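Local coordinates for Pdx2 protein (Plasmodium falciparum, PDB 2ABW) that hydrolyses glutamine to glutamate and ammonia, which is channelled to its partner Pdx1 for making pyridoxal 5'-phosphate (vitamin B6), at residues N20-I23 / K24-I27; C60-Y63 / E64-L68. All blocks are in the same frame, centred on the assembly; numbering follows the deposited sequence.

Contact 1. Residues N20-I23 / K24-I27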
# COMPACT_ATOMS: atom_id res chain seq x y z
N ASN A 20 -4.40 -14.26 0.88
CA ASN A 20 -3.66 -15.52 1.22
C ASN A 20 -2.39 -15.20 1.99
O ASN A 20 -2.03 -15.90 2.90
CB ASN A 20 -3.31 -16.28 -0.04
CG ASN A 20 -2.48 -17.50 0.21
OD1 ASN A 20 -3.02 -18.49 0.72
ND2 ASN A 20 -1.17 -17.49 -0.12
N HIS A 21 -1.69 -14.16 1.55
CA HIS A 21 -0.43 -13.80 2.20
C HIS A 21 -0.58 -13.32 3.65
O HIS A 21 0.30 -13.57 4.46
CB HIS A 21 0.37 -12.80 1.39
CG HIS A 21 1.71 -13.32 1.00
ND1 HIS A 21 1.82 -14.22 -0.02
CD2 HIS A 21 2.97 -12.97 1.36
CE1 HIS A 21 3.12 -14.43 -0.26
NE2 HIS A 21 3.83 -13.76 0.62
N PHE A 22 -1.72 -12.71 3.99
CA PHE A 22 -1.95 -12.47 5.39
C PHE A 22 -2.38 -13.71 6.18
O PHE A 22 -2.05 -13.89 7.30
CB PHE A 22 -3.04 -11.41 5.53
CG PHE A 22 -2.51 -9.98 5.41
CD1 PHE A 22 -2.07 -9.31 6.49
CD2 PHE A 22 -2.52 -9.34 4.16
CE1 PHE A 22 -1.53 -8.00 6.35
CE2 PHE A 22 -2.02 -8.05 4.01
CZ PHE A 22 -1.57 -7.36 5.09
N ILE A 23 -3.20 -14.56 5.56
CA ILE A 23 -3.57 -15.83 6.19
C ILE A 23 -2.34 -16.64 6.48
O ILE A 23 -2.33 -17.32 7.49
CB ILE A 23 -4.57 -16.56 5.33
CG1 ILE A 23 -5.89 -15.74 5.28
CG2 ILE A 23 -4.84 -17.93 5.94
CD1 ILE A 23 -6.46 -15.36 6.60
N LYS A 24 -1.29 -16.53 5.66
CA LYS A 24 -0.07 -17.29 5.88
C LYS A 24 0.64 -16.88 7.19
O LYS A 24 1.53 -17.59 7.67
CB LYS A 24 0.95 -17.09 4.79
CG LYS A 24 0.69 -17.77 3.52
CD LYS A 24 1.80 -17.39 2.47
CE LYS A 24 3.08 -18.12 2.72
NZ LYS A 24 4.07 -18.00 1.47
N LEU A 25 0.34 -15.72 7.69
CA LEU A 25 0.85 -15.30 9.00
C LEU A 25 0.41 -16.23 10.13
O LEU A 25 1.08 -16.31 11.18
CB LEU A 25 0.44 -13.89 9.38
CG LEU A 25 0.97 -12.72 8.46
CD1 LEU A 25 0.28 -11.36 8.76
CD2 LEU A 25 2.49 -12.71 8.53
N GLN A 26 -0.73 -16.89 9.97
CA GLN A 26 -1.25 -17.80 10.99
C GLN A 26 -1.46 -17.16 12.34
O GLN A 26 -1.25 -17.81 13.35
CB GLN A 26 -0.38 -19.06 11.06
CG GLN A 26 -0.38 -19.83 9.68
CD GLN A 26 -1.76 -20.43 9.45
OE1 GLN A 26 -2.17 -21.33 10.18
NE2 GLN A 26 -2.52 -19.87 8.51
N ILE A 27 -1.91 -15.90 12.37
CA ILE A 27 -2.05 -15.17 13.66
C ILE A 27 -3.45 -15.26 14.25
O ILE A 27 -4.37 -14.68 13.68
CB ILE A 27 -1.68 -13.67 13.48
CG1 ILE A 27 -0.22 -13.50 13.08
CG2 ILE A 27 -2.02 -12.84 14.77
CD1 ILE A 27 0.14 -12.15 12.71
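Ile23 and Gln26 meet where helix 16-23 runs out: the carbonyl oxygen of Ile23 is gripped by two donors of Gln26. Backbone N of Gln26 closes a type I beta turn at 3.0 Å from Ile23 O, and side-chain NE2 of Gln26 reaches the same Ile23 O at 2.8 Å from the opposite face of the carbonyl plane. The side chain folds back on its own turn by a bend at chi2 (-69°), while positive phi at Gln26 (57°) ends the helical course. Two carbonyls upstream also accept: Lys24 N bonds Asn20 O at 2.9 Å, the last i+4 bond here, and Leu25 N bonds Phe22 O at 3.0 Å, tightening to i+3 spacing. Lys24 runs alongside His21 and lays CD over one face of the imidazole, a CH-pi contact 4.2 Å from CD to the centroid of the His21 ring. The polar ends of this pair are satisfied elsewhere, Lys24 NZ by Pro201 O and His21 NE2 by His202 O; the His21 side chain comes within about 4 Å of that of Glu198, probably part of the charge relay. Phe22 and Leu25 point the same way, CD1 of Phe22 lying 3.9 Å from CD1 of Leu25. His21, Phe22 and Leu25 pack on helix 204-219, and Phe22, Ile23 and Leu25 also touch strand 30-35, to which this turn leads.

Contact 2. Residues C60-Y63 / E64-L68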
# COMPACT_ATOMS: atom_id res chain seq x y z
N CYS A 60 -13.20 2.17 -9.75
CA CYS A 60 -14.02 1.30 -8.87
C CYS A 60 -14.56 2.06 -7.61
O CYS A 60 -15.64 1.73 -7.09
CB CYS A 60 -13.20 0.10 -8.40
SG CYS A 60 -12.83 -1.13 -9.75
N CYS A 61 -13.80 3.04 -7.15
CA CYS A 61 -14.19 3.84 -6.00
C CYS A 61 -15.07 5.01 -6.33
O CYS A 61 -15.54 5.72 -5.46
CB CYS A 61 -12.94 4.33 -5.25
SG CYS A 61 -11.93 3.07 -4.64
N ALA A 62 -15.37 5.21 -7.62
CA ALA A 62 -16.08 6.39 -8.07
C ALA A 62 -17.60 6.23 -8.10
O ALA A 62 -18.35 7.19 -8.36
CB ALA A 62 -15.63 6.71 -9.46
N TYR A 63 -18.07 5.01 -7.86
CA TYR A 63 -19.45 4.71 -7.98
C TYR A 63 -20.28 5.54 -7.01
O TYR A 63 -19.86 5.87 -5.87
CB TYR A 63 -19.74 3.20 -7.76
CG TYR A 63 -18.90 2.18 -8.54
CD1 TYR A 63 -18.65 2.31 -9.92
CD2 TYR A 63 -18.38 1.06 -7.89
CE1 TYR A 63 -17.90 1.33 -10.61
CE2 TYR A 63 -17.61 0.09 -8.57
CZ TYR A 63 -17.40 0.23 -9.92
OH TYR A 63 -16.64 -0.75 -10.56
N GLU A 64 -21.50 5.88 -7.44
CA GLU A 64 -22.42 6.62 -6.57
C GLU A 64 -21.76 7.92 -6.08
O GLU A 64 -21.80 8.27 -4.87
CB GLU A 64 -22.94 5.75 -5.41
CG GLU A 64 -23.63 4.47 -5.86
CD GLU A 64 -24.22 3.64 -4.72
OE1 GLU A 64 -24.86 4.22 -3.80
OE2 GLU A 64 -24.11 2.39 -4.75
N ASN A 65 -21.26 8.65 -7.06
CA ASN A 65 -20.78 9.99 -6.85
C ASN A 65 -19.61 9.96 -5.85
O ASN A 65 -19.57 10.75 -4.94
CB ASN A 65 -21.87 10.85 -6.26
CG ASN A 65 -21.45 12.28 -6.21
OD1 ASN A 65 -20.66 12.74 -7.06
ND2 ASN A 65 -21.91 13.00 -5.17
N ASP A 66 -18.69 9.06 -6.08
CA ASP A 66 -17.50 8.97 -5.22
C ASP A 66 -17.77 8.62 -3.76
O ASP A 66 -16.97 8.98 -2.86
CB ASP A 66 -16.72 10.28 -5.33
CG ASP A 66 -15.56 10.25 -6.30
OD1 ASP A 66 -15.28 9.20 -6.91
OD2 ASP A 66 -14.85 11.31 -6.50
N THR A 67 -18.76 7.80 -3.48
CA THR A 67 -19.11 7.46 -2.10
C THR A 67 -17.91 6.77 -1.44
O THR A 67 -17.50 7.13 -0.34
CB THR A 67 -20.40 6.60 -2.01
OG1 THR A 67 -21.53 7.45 -2.32
CG2 THR A 67 -20.58 6.03 -0.65
N LEU A 68 -17.38 5.77 -2.10
CA LEU A 68 -16.23 4.99 -1.45
C LEU A 68 -14.98 5.82 -1.44
O LEU A 68 -14.22 5.78 -0.47
CB LEU A 68 -15.99 3.65 -2.15
CG LEU A 68 -15.02 2.70 -1.56
CD1 LEU A 68 -15.32 2.35 -0.10
CD2 LEU A 68 -14.89 1.39 -2.44
O HOH W 1 -18.51 4.35 -4.37
O HOH W 2 -20.93 8.25 -9.88
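This is a local contact at the junction of helices 54-60 and 63-77, where the chain leaving the first enters the second, whose early residues Glu64, Asn65 and Asp66 have positive phi and make a left-handed turn. The turn is held mainly through main-chain groups. Ala62 O accepts from Asp66 N at 3.0 Å, and Tyr63 O from Thr67 N at 3.3 Å. Inside the bend, Thr67 OG1 donates to Glu64 O at 2.7 Å; chi1 of -72° sets this hydroxyl beside its own backbone N, where it can reach back. Two waters bridge the turn: one joins Tyr63 O to Leu68 N, with a weak bond to Cys61 O, and the other links Ala62 O to Asn65 N. Asp66 turns its carboxylate back, bringing OD1 to 3.1 Å from Ala62 CA and beside its CB, while its charge is met by salt bridges from OD1 to Arg58 and from OD2 to Lys109. On the buried side Cys61 SG lies 4.1 Å from Leu68 CD2. Beyond the junction, Cys61 touches Phe112 and Ala62 touches Phe106, both in loops, while Leu68 meets Leu11 and, with Thr67, Val38 of helix 38-42.

Overall arrangement
Contacts 1 and 2 are two local turns at the periphery of one glutaminase domain, their centres about 30 Å apart; they share no helix or strand. In contact 1 His21 and Phe22 are buried, while Asn20, Ile23, Lys24 and Gln26 are exposed; in contact 2 Cys61, Asp66 and Leu68 are buried, and Tyr63, Glu64, Asn65 and Thr67 exposed. Residues 20-27 end a helix and lead into outermost strand 30-35; residues 60-68 join two helices. The first relies on a doubly used carbonyl and a lysine-histidine pair near the probable charge relay. The second uses left-handed backbone, bridging waters and a doubly salt-bridged aspartate, the side chain of Cys61 about 10 Å from that of Ser54, probably a glutamine-binding residue.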